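Local coordinates for endo-1,4-beta-mannanase (Eisenia fetida, PDB 5Y6T), which probably hydrolyses internal beta-1,4-mannosidic linkages in mannan polysaccharides, as a cold-adapted endo-mannanase of glycoside hydrolase family 5, at residues A[5-10]-A[155-160]; A[181-186]-A[200-205]; A[261-266]-A[287-292]; A[295-300]-A[324-329]. All blocks are in the same frame, centred on the assembly; numbering follows the deposited sequence.

Contact 1: A[5-10]-A[155-160]; sequences QQFLDV and GKVALG
The rim of the Phe7 ring meets the turn after Gly155: CE2 of Phe7 stands 3.7 Å from the backbone O of Lys156, which lies in the ring plane, so a polarised ring C-H faces a carbonyl oxygen. The same ring corner reaches Val157, with Phe7 CE2 4.2 Å from Val157 CG2. Phe7 gets there because its CG is anti to its own carbonyl carbon (chi1 -60°), which swings the ring over to the turn. Leu8 CD2 sits 3.8 Å from the O of Gly160. Two waters fill in between the backbones. One gives hydrogen bonds to the O of Leu8 and the O of Gly160; the other accepts from Leu8 N (2.8 Å from N to the water) and donates to Leu159 O. Further out, a type I turn from Lys156 to Leu159, closed by Leu159 N on Lys156 O, sets the carbonyl that meets the ring, Lys156 forms a salt bridge with Asp104, and Lys221 makes a cation-pi contact with Phe7. Leu8 also packs on Leu15 and Leu17. This is the bottom of a (beta/alpha)8 barrel, where an N-terminal beta hairpin begins beside the entry to strand 159-163.

Contact 2: A[181-186]-A[200-205]; sequences PCFDTQ and PMQRLQ
Phe183 presents one ring face to Gln202, whose CG, in one of its two modelled conformers, stands over the centre, 3.7 Å from the centroid and 12° off the ring normal, a CH-pi contact. Its CG is anti to the backbone N (chi1 -178°), which runs the side chain alongside the ring, pointing the same way; in that conformer the amide end then leads off to the O of Ala252. At the ring edge, near its plane, Gln205 OE1 comes within 3.1 Å of Phe183 CD1, the Gln205 amide standing steeply to the ring. The other end of that amide is gripped twice: NE2 of Gln205 donates to the O of Cys182 (2.9 Å, 151° at the hydrogen), arriving from above the carbonyl plane, and also to the O of Tyr243. Having both bonds made probably leaves the amide little freedom to rotate and keeps OE1 toward the ring.

The 181-186 segment belongs to the long excursion between strand 165-166 and helix 201-218 of the (beta/alpha)8 barrel, and the contact lays this loop against the first turn of that helix, with Pro200 as N-cap. The disulfide of Cys182 with Cys248 ties the loop to helix 246-253 as well.

Beyond the ring, Thr185 CG2 touches Met201 CB at 3.7 Å. An Asx turn shapes the loop here, OD1 of Asp184 accepting from the N of Gln186 at 2.9 Å.

Contact 3: A[261-266]-A[287-292]; sequences DFYQMH and YNLDKP
Tyr263 and Met265 lie on the outer side of strand 262-266 in the (beta/alpha)8 barrel, covered by residues 287-292 of the loop leading to strand 293-297; no helix intervenes between these two strands. Three residues of the loop meet the Tyr263 ring. Lys291 crosses it at about a right angle, CD over one face at 3.9 Å from the centroid, a CH-pi contact, before the chain bends and carries NZ to Asp246 and to the O of Ile260. Leu289 CB packs 3.8 Å from Tyr263 CD2. At the ring's edge the hydroxyl OH of Tyr263 donates to Asp290 OD1 (2.7 Å) on its syn lone pair, with the carboxylate nearly coplanar with the ring. A phenylalanine here would probably leave Asp290 OD1 without its donor and the carboxylate free to turn. The backbone joins in: Tyr263 N bonds to Pro292 O at 2.9 Å. Further along the strand, Met265 makes a Met-aromatic contact, its SD over the face of the Tyr287 ring. The CG of Met265 is anti to the carbonyl carbon (chi1 -66°) and the chain then runs out straight, setting the methyl CE over the ring centre, 3.5 Å from the centroid.

Contact 4: A[295-300]-A[324-329]; sequences IGEFSQ and WSWQAN
Phe298 and Trp324 mark the close-packed side of this contact, where two parallel barrel strands lie together. Trp324 N donates to Ile295 O at 3.0 Å, and Trp326 N to Phe298 O at 2.9 Å. Between them Glu297 CA approaches Trp324 O at 3.2 Å in a CA-H...O contact. The Phe298 ring takes the CA of Ser325 over one face, and Trp324 CB packs 3.4 Å from Gly296 O. The looser side faces a pocket, where a Tris molecule, probably from the crystallisation liquor, hydrogen-bonds to Glu297 OE2. Here Glu297 runs alongside Trp326, its carboxylate turned 25° from the indole and OE1 3.7 Å above the ring plane near the rim. The opposite indole face carries CB of Gln327, which follows through a cis peptide. Tyr268 hydroxyl and Arg67 hold OE1 and OE2. An alanine in place of Glu297 removes the carboxylate, and would probably leave Arg67 without this salt bridge and the Tyr268 hydroxyl without OE1 as partner. A carboxylate so fixed at the end of the seventh barrel strand, beside a tryptophan, is consistent with the position of the GH5 nucleophile and a sugar-binding platform.

How the contacts relate
The four contacts follow one another along the chain, each closing before the next opens. Contacts 1, 3 and 4 all reach the barrel sheet. Contacts 3 and 4 adjoin: strands 262-266 and 293-297 are neighbours in it, and His266 CE1 lies 3.1 Å from Glu297 OE2, although the contact centres are about 17 Å apart. Contact 1 touches contact 3 through Val10 on Pro292 and Asp261, so the hairpin meets the start of the sixth strand. Contact 2 stands apart, its centre about 32 Å from that of contact 1, in a loop and helix on the outside of the strand barrel. Contacts 1, 3 and 4 thus run from the bottom of the barrel to its probable active-site end.

Contact 1: A[5-10]-A[155-160]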
loop_
_atom_site.group_PDB
_atom_site.type_symbol
_atom_site.label_atom_id
_atom_site.label_comp_id
_atom_site.label_asym_id
_atom_site.label_seq_id
_atom_site.Cartn_x
_atom_site.Cartn_y
_atom_site.Cartn_z
ATOM N N GLN A 5 -3.300 0.700 -24.879
ATOM C CA GLN A 5 -3.790 1.187 -23.551
ATOM C C GLN A 5 -2.651 1.311 -22.520
ATOM O O GLN A 5 -1.879 0.361 -22.303
ATOM C CB GLN A 5 -4.858 0.247 -23.017
ATOM C CG GLN A 5 -5.409 0.625 -21.659
ATOM C CD GLN A 5 -5.938 2.047 -21.606
ATOM O OE1 GLN A 5 -5.356 2.945 -20.949
ATOM N NE2 GLN A 5 -7.039 2.264 -22.295
ATOM N N GLN A 6 -2.597 2.485 -21.877
ATOM C CA GLN A 6 -1.601 2.809 -20.886
ATOM C C GLN A 6 -2.081 2.681 -19.396
ATOM O O GLN A 6 -3.113 3.206 -18.986
ATOM C CB GLN A 6 -1.030 4.212 -21.146
ATOM C CG GLN A 6 -0.238 4.300 -22.441
ATOM C CD GLN A 6 0.967 3.376 -22.455
ATOM O OE1 GLN A 6 1.716 3.317 -21.482
ATOM N NE2 GLN A 6 1.166 2.654 -23.565
ATOM N N PHE A 7 -1.257 2.007 -18.597
ATOM C CA PHE A 7 -1.468 1.911 -17.161
ATOM C C PHE A 7 -0.228 2.466 -16.434
ATOM O O PHE A 7 0.800 2.661 -17.034
ATOM C CB PHE A 7 -1.622 0.449 -16.793
ATOM C CG PHE A 7 -2.787 -0.222 -17.473
ATOM C CD1 PHE A 7 -2.617 -0.872 -18.710
ATOM C CD2 PHE A 7 -4.055 -0.204 -16.895
ATOM C CE1 PHE A 7 -3.672 -1.504 -19.327
ATOM C CE2 PHE A 7 -5.135 -0.827 -17.510
ATOM C CZ PHE A 7 -4.949 -1.486 -18.736
ATOM N N LEU A 8 -0.382 2.763 -15.152
ATOM C CA LEU A 8 0.711 3.353 -14.384
ATOM C C LEU A 8 1.912 2.401 -14.473
ATOM O O LEU A 8 1.727 1.171 -14.407
ATOM C CB LEU A 8 0.222 3.581 -12.963
ATOM C CG LEU A 8 1.011 4.499 -12.081
ATOM C CD1 LEU A 8 0.938 5.899 -12.653
ATOM C CD2 LEU A 8 0.380 4.362 -10.696
ATOM N N ASP A 9 3.129 2.933 -14.718
ATOM C CA ASP A 9 4.301 2.071 -14.745
ATOM C C ASP A 9 5.532 2.773 -14.163
ATOM O O ASP A 9 5.416 3.893 -13.643
ATOM C CB ASP A 9 4.526 1.450 -16.130
ATOM C CG ASP A 9 5.185 2.379 -17.105
ATOM O OD1 ASP A 9 4.990 3.587 -16.977
ATOM O OD2 ASP A 9 5.885 1.883 -18.018
ATOM N N VAL A 10 6.656 2.067 -14.165
ATOM C CA VAL A 10 7.919 2.571 -13.595
ATOM C C VAL A 10 9.040 2.416 -14.630
ATOM O O VAL A 10 9.304 1.321 -15.148
ATOM C CB VAL A 10 8.279 1.857 -12.274
ATOM C CG1 VAL A 10 9.696 2.236 -11.801
ATOM C CG2 VAL A 10 7.261 2.141 -11.201
ATOM N N GLY A 155 -8.112 -5.014 -16.737
ATOM C CA GLY A 155 -8.380 -3.994 -17.734
ATOM C C GLY A 155 -8.880 -2.663 -17.214
ATOM O O GLY A 155 -9.024 -1.711 -17.968
ATOM N N LYS A 156 -8.994 -2.537 -15.891
ATOM C CA LYS A 156 -9.545 -1.329 -15.303
ATOM C C LYS A 156 -8.423 -0.266 -15.295
ATOM O O LYS A 156 -7.403 -0.384 -14.625
ATOM C CB LYS A 156 -10.029 -1.600 -13.893
ATOM C CG LYS A 156 -11.149 -2.598 -13.803
ATOM C CD LYS A 156 -12.400 -2.074 -14.416
ATOM C CE LYS A 156 -13.505 -3.112 -14.322
ATOM N NZ LYS A 156 -14.745 -2.631 -15.017
ATOM N N VAL A 157 -8.644 0.805 -16.024
ATOM C CA VAL A 157 -7.632 1.842 -16.197
ATOM C C VAL A 157 -7.295 2.600 -14.916
ATOM O O VAL A 157 -6.173 3.050 -14.720
ATOM C CB VAL A 157 -8.061 2.806 -17.311
ATOM C CG1 VAL A 157 -7.025 3.887 -17.484
ATOM C CG2 VAL A 157 -8.100 1.982 -18.605
ATOM N N ALA A 158 -8.267 2.715 -14.031
ATOM C CA ALA A 158 -8.049 3.395 -12.738
ATOM C C ALA A 158 -7.367 2.521 -11.704
ATOM O O ALA A 158 -7.219 2.984 -10.540
ATOM C CB ALA A 158 -9.357 3.895 -12.162
ATOM N N LEU A 159 -7.022 1.270 -12.034
ATOM C CA LEU A 159 -6.317 0.416 -11.060
ATOM C C LEU A 159 -4.855 0.828 -11.110
ATOM O O LEU A 159 -4.136 0.472 -12.044
ATOM C CB LEU A 159 -6.477 -1.033 -11.393
ATOM C CG LEU A 159 -5.885 -2.162 -10.549
ATOM C CD1 LEU A 159 -5.656 -1.745 -9.112
ATOM C CD2 LEU A 159 -6.732 -3.436 -10.652
ATOM N N GLY A 160 -4.413 1.566 -10.134
ATOM C CA GLY A 160 -3.027 2.002 -10.120
ATOM C C GLY A 160 -2.063 0.918 -9.724
ATOM O O GLY A 160 -0.968 0.810 -10.334
HETATM O O HOH W 1 -0.312 -0.332 -12.676
HETATM O O HOH W 2 -2.880 2.292 -13.927
#

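Contact 2: A[181-186]-A[200-205]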
loop_
_atom_site.group_PDB
_atom_site.type_symbol
_atom_site.label_atom_id
_atom_site.label_comp_id
_atom_site.label_asym_id
_atom_site.label_seq_id
_atom_site.Cartn_x
_atom_site.Cartn_y
_atom_site.Cartn_z
ATOM N N PRO A 181 21.326 -11.991 5.704
ATOM C CA PRO A 181 20.964 -10.621 6.166
ATOM C C PRO A 181 19.555 -10.229 5.771
ATOM O O PRO A 181 18.935 -9.428 6.443
ATOM C CB PRO A 181 21.991 -9.707 5.447
ATOM C CG PRO A 181 22.983 -10.595 4.828
ATOM C CD PRO A 181 22.506 -12.017 4.832
ATOM N N CYS A 182 19.034 -10.793 4.713
ATOM C CA CYS A 182 17.654 -10.528 4.297
ATOM C C CYS A 182 16.632 -10.848 5.381
ATOM O O CYS A 182 15.541 -10.220 5.425
ATOM C CB CYS A 182 17.272 -11.289 3.033
ATOM S SG CYS A 182 17.946 -10.535 1.523
ATOM N N PHE A 183 16.986 -11.808 6.256
ATOM C CA PHE A 183 16.049 -12.313 7.310
ATOM C C PHE A 183 16.414 -11.805 8.687
ATOM O O PHE A 183 15.681 -12.006 9.628
ATOM C CB PHE A 183 16.060 -13.864 7.304
ATOM C CG PHE A 183 15.838 -14.479 5.981
ATOM C CD1 PHE A 183 15.195 -13.850 4.939
ATOM C CD2 PHE A 183 16.303 -15.750 5.758
ATOM C CE1 PHE A 183 15.052 -14.447 3.715
ATOM C CE2 PHE A 183 16.137 -16.386 4.542
ATOM C CZ PHE A 183 15.541 -15.701 3.491
ATOM N N ASP A 184 17.514 -11.103 8.785
ATOM C CA ASP A 184 18.060 -10.626 10.039
ATOM C C ASP A 184 17.344 -9.317 10.332
ATOM O O ASP A 184 17.409 -8.371 9.557
ATOM C CB ASP A 184 19.575 -10.459 9.893
ATOM C CG ASP A 184 20.208 -9.861 11.143
ATOM O OD1 ASP A 184 19.771 -8.788 11.574
ATOM O OD2 ASP A 184 21.173 -10.474 11.662
ATOM N N THR A 185 16.669 -9.237 11.479
ATOM C CA THR A 185 15.969 -8.048 11.923
ATOM C C THR A 185 16.621 -7.225 13.076
ATOM O O THR A 185 15.955 -6.429 13.707
ATOM C CB THR A 185 14.512 -8.334 12.302
ATOM O OG1 THR A 185 14.494 -9.302 13.350
ATOM C CG2 THR A 185 13.717 -8.895 11.084
ATOM N N GLN A 186 17.918 -7.405 13.258
ATOM C CA GLN A 186 18.668 -6.578 14.211
ATOM C C GLN A 186 18.566 -5.091 13.866
ATOM O O GLN A 186 18.416 -4.276 14.767
ATOM C CB GLN A 186 20.099 -7.061 14.426
ATOM C CG GLN A 186 20.176 -8.406 15.117
ATOM C CD GLN A 186 19.662 -8.402 16.544
ATOM O OE1 GLN A 186 19.079 -7.420 17.024
ATOM N NE2 GLN A 186 19.886 -9.519 17.252
ATOM N N PRO A 200 8.421 -14.628 11.836
ATOM C CA PRO A 200 9.730 -14.395 11.213
ATOM C C PRO A 200 9.657 -13.581 9.970
ATOM O O PRO A 200 8.813 -13.848 9.107
ATOM C CB PRO A 200 10.204 -15.802 10.875
ATOM C CG PRO A 200 9.517 -16.695 11.870
ATOM C CD PRO A 200 8.150 -16.077 12.016
ATOM N N MET A 201 10.638 -12.712 9.776
ATOM C CA MET A 201 10.727 -11.940 8.553
ATOM C C MET A 201 10.708 -12.761 7.286
ATOM O O MET A 201 9.992 -12.418 6.313
ATOM C CB MET A 201 11.976 -11.027 8.599
ATOM C CG MET A 201 12.124 -10.190 7.323
ATOM S SD MET A 201 10.812 -9.015 7.001
ATOM C CE MET A 201 11.293 -7.676 8.082
ATOM N N GLN A 202 11.470 -13.860 7.266
ATOM C CA GLN A 202 11.461 -14.734 6.090
ATOM C C GLN A 202 10.069 -15.176 5.669
ATOM O O GLN A 202 9.803 -15.241 4.430
ATOM C CB GLN A 202 12.346 -15.934 6.319
ATOM C CG GLN A 202 12.417 -16.857 5.112
ATOM C CD GLN A 202 11.403 -17.959 5.070
ATOM O OE1 GLN A 202 10.927 -18.451 6.120
ATOM N NE2 GLN A 202 11.075 -18.382 3.852
ATOM N N ARG A 203 9.161 -15.468 6.641
ATOM C CA ARG A 203 7.815 -15.913 6.290
ATOM C C ARG A 203 6.969 -14.771 5.688
ATOM O O ARG A 203 6.186 -14.995 4.755
ATOM C CB ARG A 203 7.123 -16.550 7.491
ATOM C CG ARG A 203 7.799 -17.821 7.978
ATOM C CD ARG A 203 6.896 -18.511 8.979
ATOM N NE ARG A 203 7.364 -19.825 9.454
ATOM C CZ ARG A 203 7.121 -20.989 8.836
ATOM N NH1 ARG A 203 6.457 -21.043 7.691
ATOM N NH2 ARG A 203 7.521 -22.115 9.393
ATOM N N LEU A 204 7.182 -13.541 6.197
ATOM C CA LEU A 204 6.491 -12.356 5.668
ATOM C C LEU A 204 6.937 -12.061 4.257
ATOM O O LEU A 204 6.103 -11.832 3.349
ATOM C CB LEU A 204 6.681 -11.148 6.555
ATOM C CG LEU A 204 6.105 -11.357 7.973
ATOM C CD1 LEU A 204 6.463 -10.167 8.864
ATOM C CD2 LEU A 204 4.592 -11.559 7.968
ATOM N N GLN A 205 8.258 -12.049 4.072
ATOM C CA GLN A 205 8.801 -11.913 2.736
ATOM C C GLN A 205 8.331 -12.956 1.754
ATOM O O GLN A 205 8.057 -12.639 0.587
ATOM C CB GLN A 205 10.336 -11.868 2.747
ATOM C CG GLN A 205 10.941 -10.646 3.442
ATOM C CD GLN A 205 12.396 -10.906 3.826
ATOM O OE1 GLN A 205 12.763 -11.986 4.359
ATOM N NE2 GLN A 205 13.223 -9.897 3.660
#

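Contact 3: A[261-266]-A[287-292]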
loop_
_atom_site.group_PDB
_atom_site.type_symbol
_atom_site.label_atom_id
_atom_site.label_comp_id
_atom_site.label_asym_id
_atom_site.label_seq_id
_atom_site.Cartn_x
_atom_site.Cartn_y
_atom_site.Cartn_z
ATOM N N ASP A 261 7.327 -2.701 -7.519
ATOM C CA ASP A 261 7.676 -1.707 -8.473
ATOM C C ASP A 261 8.028 -0.386 -7.878
ATOM O O ASP A 261 8.829 0.336 -8.505
ATOM C CB ASP A 261 6.526 -1.498 -9.452
ATOM C CG ASP A 261 6.246 -2.754 -10.232
ATOM O OD1 ASP A 261 7.047 -3.044 -11.194
ATOM O OD2 ASP A 261 5.336 -3.515 -9.833
ATOM N N PHE A 262 7.367 -0.017 -6.762
ATOM C CA PHE A 262 7.785 1.155 -5.976
ATOM C C PHE A 262 7.755 0.872 -4.482
ATOM O O PHE A 262 6.893 0.141 -3.960
ATOM C CB PHE A 262 7.114 2.460 -6.367
ATOM C CG PHE A 262 5.606 2.555 -6.125
ATOM C CD1 PHE A 262 5.106 2.944 -4.899
ATOM C CD2 PHE A 262 4.713 2.295 -7.135
ATOM C CE1 PHE A 262 3.759 3.144 -4.692
ATOM C CE2 PHE A 262 3.348 2.447 -6.924
ATOM C CZ PHE A 262 2.879 2.847 -5.698
ATOM N N TYR A 263 8.787 1.368 -3.842
ATOM C CA TYR A 263 8.903 1.357 -2.368
ATOM C C TYR A 263 7.845 2.372 -1.799
ATOM O O TYR A 263 7.310 3.254 -2.509
ATOM C CB TYR A 263 10.304 1.721 -1.915
ATOM C CG TYR A 263 11.323 0.721 -2.370
ATOM C CD1 TYR A 263 11.302 -0.601 -1.917
ATOM C CD2 TYR A 263 12.311 1.061 -3.247
ATOM C CE1 TYR A 263 12.222 -1.520 -2.343
ATOM C CE2 TYR A 263 13.258 0.119 -3.684
ATOM C CZ TYR A 263 13.187 -1.196 -3.230
ATOM O OH TYR A 263 14.085 -2.179 -3.562
ATOM N N GLN A 264 7.531 2.159 -0.528
ATOM C CA GLN A 264 6.512 2.972 0.110
ATOM C C GLN A 264 6.825 3.025 1.611
ATOM O O GLN A 264 6.774 2.004 2.271
ATOM C CB GLN A 264 5.134 2.354 -0.145
ATOM C CG GLN A 264 4.019 3.053 0.603
ATOM C CD GLN A 264 2.665 2.398 0.570
ATOM O OE1 GLN A 264 1.837 2.644 1.476
ATOM N NE2 GLN A 264 2.440 1.530 -0.361
ATOM N N MET A 265 7.182 4.187 2.111
ATOM C CA MET A 265 7.486 4.368 3.497
ATOM C C MET A 265 6.420 5.191 4.142
ATOM O O MET A 265 6.066 6.245 3.655
ATOM C CB MET A 265 8.796 5.175 3.600
ATOM C CG MET A 265 9.975 4.389 3.059
ATOM S SD MET A 265 11.390 5.436 3.213
ATOM C CE MET A 265 12.726 4.375 2.754
ATOM N N HIS A 266 5.877 4.705 5.231
ATOM C CA HIS A 266 4.991 5.493 6.096
ATOM C C HIS A 266 5.811 6.235 7.152
ATOM O O HIS A 266 6.962 5.837 7.443
ATOM C CB HIS A 266 4.061 4.559 6.825
ATOM C CG HIS A 266 3.230 3.742 5.886
ATOM N ND1 HIS A 266 2.465 2.662 6.298
ATOM C CD2 HIS A 266 3.132 3.780 4.538
ATOM C CE1 HIS A 266 1.879 2.137 5.245
ATOM N NE2 HIS A 266 2.263 2.794 4.168
ATOM N N TYR A 287 18.069 7.735 0.329
ATOM C CA TYR A 287 17.814 6.344 0.543
ATOM C C TYR A 287 18.507 5.415 -0.455
ATOM O O TYR A 287 18.560 4.168 -0.236
ATOM C CB TYR A 287 16.312 6.028 0.560
ATOM C CG TYR A 287 15.531 6.689 1.648
ATOM C CD1 TYR A 287 15.932 6.542 2.965
ATOM C CD2 TYR A 287 14.397 7.403 1.377
ATOM C CE1 TYR A 287 15.205 7.147 4.005
ATOM C CE2 TYR A 287 13.640 7.972 2.384
ATOM C CZ TYR A 287 14.043 7.839 3.684
ATOM O OH TYR A 287 13.268 8.451 4.686
ATOM N N ASN A 288 18.995 5.983 -1.554
ATOM C CA ASN A 288 19.702 5.268 -2.631
ATOM C C ASN A 288 18.967 3.966 -3.089
ATOM O O ASN A 288 19.498 2.821 -3.009
ATOM C CB ASN A 288 21.136 4.915 -2.223
ATOM C CG ASN A 288 21.937 4.545 -3.443
ATOM O OD1 ASN A 288 21.597 4.966 -4.546
ATOM N ND2 ASN A 288 22.879 3.646 -3.268
ATOM N N LEU A 289 17.692 4.148 -3.420
ATOM C CA LEU A 289 16.811 3.051 -3.828
ATOM C C LEU A 289 16.864 2.802 -5.307
ATOM O O LEU A 289 17.087 3.734 -6.091
ATOM C CB LEU A 289 15.343 3.367 -3.393
ATOM C CG LEU A 289 15.174 3.586 -1.898
ATOM C CD1 LEU A 289 13.807 4.169 -1.547
ATOM C CD2 LEU A 289 15.453 2.354 -1.086
ATOM N N ASP A 290 16.585 1.558 -5.658
ATOM C CA ASP A 290 16.425 1.075 -7.035
ATOM C C ASP A 290 15.024 1.074 -7.618
ATOM O O ASP A 290 14.766 0.464 -8.681
ATOM C CB ASP A 290 17.102 -0.315 -7.216
ATOM C CG ASP A 290 16.469 -1.410 -6.352
ATOM O OD1 ASP A 290 15.600 -1.095 -5.526
ATOM O OD2 ASP A 290 17.017 -2.563 -6.299
ATOM N N LYS A 291 14.101 1.796 -6.950
ATOM C CA LYS A 291 12.704 1.980 -7.379
ATOM C C LYS A 291 12.312 3.335 -6.827
ATOM O O LYS A 291 12.892 3.806 -5.830
ATOM C CB LYS A 291 11.778 0.926 -6.740
ATOM C CG LYS A 291 12.257 -0.509 -6.993
ATOM C CD LYS A 291 11.315 -1.509 -6.307
ATOM C CE LYS A 291 11.850 -2.934 -6.246
ATOM N NZ LYS A 291 12.091 -3.508 -7.570
ATOM N N PRO A 292 11.305 3.962 -7.442
ATOM C CA PRO A 292 10.700 5.132 -6.814
ATOM C C PRO A 292 10.136 4.809 -5.450
ATOM O O PRO A 292 9.970 3.624 -5.137
ATOM C CB PRO A 292 9.593 5.550 -7.820
ATOM C CG PRO A 292 9.529 4.578 -8.879
ATOM C CD PRO A 292 10.525 3.467 -8.585
#

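Contact 4: A[295-300]-A[324-329]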
loop_
_atom_site.group_PDB
_atom_site.type_symbol
_atom_site.label_atom_id
_atom_site.label_comp_id
_atom_site.label_asym_id
_atom_site.label_seq_id
_atom_site.Cartn_x
_atom_site.Cartn_y
_atom_site.Cartn_z
ATOM N N ILE A 295 5.569 8.301 -0.097
ATOM C CA ILE A 295 5.329 8.437 1.341
ATOM C C ILE A 295 3.835 8.063 1.504
ATOM O O ILE A 295 2.946 8.955 1.445
ATOM C CB ILE A 295 5.651 9.833 1.860
ATOM C CG1 ILE A 295 7.046 10.313 1.396
ATOM C CG2 ILE A 295 5.480 9.859 3.383
ATOM C CD1 ILE A 295 7.519 11.661 1.992
ATOM N N GLY A 296 3.598 6.777 1.769
ATOM C CA GLY A 296 2.262 6.120 1.657
ATOM C C GLY A 296 1.308 6.396 2.811
ATOM O O GLY A 296 0.130 6.076 2.746
ATOM N N GLU A 297 1.851 6.883 3.946
ATOM C CA GLU A 297 1.058 7.383 5.058
ATOM C C GLU A 297 1.875 8.439 5.832
ATOM O O GLU A 297 3.074 8.290 6.033
ATOM C CB GLU A 297 0.752 6.311 6.074
ATOM C CG GLU A 297 -0.110 5.123 5.644
ATOM C CD GLU A 297 -0.442 4.137 6.762
ATOM O OE1 GLU A 297 -0.263 4.531 7.990
ATOM O OE2 GLU A 297 -0.882 2.973 6.446
ATOM N N PHE A 298 1.157 9.438 6.310
ATOM C CA PHE A 298 1.639 10.461 7.257
ATOM C C PHE A 298 0.429 11.270 7.633
ATOM O O PHE A 298 -0.612 11.189 7.002
ATOM C CB PHE A 298 2.671 11.399 6.618
ATOM C CG PHE A 298 2.190 12.091 5.391
ATOM C CD1 PHE A 298 2.171 11.477 4.127
ATOM C CD2 PHE A 298 1.595 13.323 5.476
ATOM C CE1 PHE A 298 1.693 12.145 3.009
ATOM C CE2 PHE A 298 1.069 13.954 4.376
ATOM C CZ PHE A 298 1.073 13.374 3.151
ATOM N N SER A 299 0.565 12.132 8.650
ATOM C CA SER A 299 -0.566 12.998 8.959
ATOM C C SER A 299 -0.008 14.181 9.751
ATOM O O SER A 299 1.116 14.119 10.283
ATOM C CB SER A 299 -1.609 12.265 9.763
ATOM O OG SER A 299 -1.159 11.935 11.050
ATOM N N GLN A 300 -0.772 15.268 9.755
ATOM C CA GLN A 300 -0.417 16.423 10.515
ATOM C C GLN A 300 -0.500 16.083 12.024
ATOM O O GLN A 300 0.402 16.404 12.841
ATOM C CB GLN A 300 -1.328 17.597 10.108
ATOM C CG GLN A 300 -0.949 18.919 10.826
ATOM C CD GLN A 300 -1.889 19.998 10.373
ATOM O OE1 GLN A 300 -1.756 20.500 9.260
ATOM N NE2 GLN A 300 -2.849 20.342 11.192
ATOM N N TRP A 324 0.308 9.973 0.390
ATOM C CA TRP A 324 -1.025 9.631 0.795
ATOM C C TRP A 324 -1.203 9.877 2.272
ATOM O O TRP A 324 -0.602 9.215 3.067
ATOM C CB TRP A 324 -1.378 8.205 0.491
ATOM C CG TRP A 324 -1.384 7.880 -0.992
ATOM C CD1 TRP A 324 -1.875 8.647 -2.000
ATOM C CD2 TRP A 324 -0.909 6.676 -1.597
ATOM N NE1 TRP A 324 -1.704 7.998 -3.192
ATOM C CE2 TRP A 324 -1.108 6.785 -2.960
ATOM C CE3 TRP A 324 -0.301 5.521 -1.104
ATOM C CZ2 TRP A 324 -0.737 5.751 -3.852
ATOM C CZ3 TRP A 324 0.066 4.510 -1.964
ATOM C CH2 TRP A 324 -0.180 4.611 -3.323
ATOM N N SER A 325 -2.069 10.855 2.605
ATOM C CA SER A 325 -2.342 11.175 4.005
ATOM C C SER A 325 -3.201 10.134 4.712
ATOM O O SER A 325 -3.902 9.339 4.073
ATOM C CB SER A 325 -2.963 12.566 4.065
ATOM O OG SER A 325 -4.182 12.630 3.352
ATOM N N TRP A 326 -3.184 10.193 6.044
ATOM C CA TRP A 326 -3.896 9.274 6.891
ATOM C C TRP A 326 -4.998 10.067 7.690
ATOM O O TRP A 326 -4.658 10.951 8.477
ATOM C CB TRP A 326 -2.947 8.568 7.881
ATOM C CG TRP A 326 -3.654 7.502 8.627
ATOM C CD1 TRP A 326 -4.196 7.581 9.890
ATOM C CD2 TRP A 326 -3.985 6.207 8.130
ATOM N NE1 TRP A 326 -4.877 6.400 10.198
ATOM C CE2 TRP A 326 -4.717 5.526 9.152
ATOM C CE3 TRP A 326 -3.702 5.522 6.929
ATOM C CZ2 TRP A 326 -5.219 4.219 8.972
ATOM C CZ3 TRP A 326 -4.172 4.222 6.791
ATOM C CH2 TRP A 326 -4.913 3.595 7.812
ATOM N N GLN A 327 -6.260 9.685 7.575
ATOM C CA GLN A 327 -6.916 8.904 6.535
ATOM C C GLN A 327 -8.286 9.606 6.305
ATOM O O GLN A 327 -8.791 10.355 7.173
ATOM C CB GLN A 327 -7.187 7.450 6.883
ATOM C CG GLN A 327 -7.920 7.260 8.203
ATOM C CD GLN A 327 -8.203 5.776 8.541
ATOM O OE1 GLN A 327 -8.376 4.908 7.644
ATOM N NE2 GLN A 327 -8.318 5.473 9.836
ATOM N N ALA A 328 -8.870 9.389 5.116
ATOM C CA ALA A 328 -10.087 10.106 4.629
ATOM C C ALA A 328 -11.257 9.961 5.582
ATOM O O ALA A 328 -12.017 10.911 5.724
ATOM C CB ALA A 328 -10.488 9.670 3.246
ATOM N N ASN A 329 -11.325 8.841 6.294
ATOM C CA ASN A 329 -12.474 8.599 7.146
ATOM C C ASN A 329 -12.325 9.341 8.478
ATOM O O ASN A 329 -13.276 9.389 9.278
ATOM C CB ASN A 329 -12.821 7.086 7.356
ATOM C CG ASN A 329 -11.779 6.313 8.125
ATOM O OD1 ASN A 329 -11.154 6.834 9.064
ATOM N ND2 ASN A 329 -11.578 5.059 7.753
#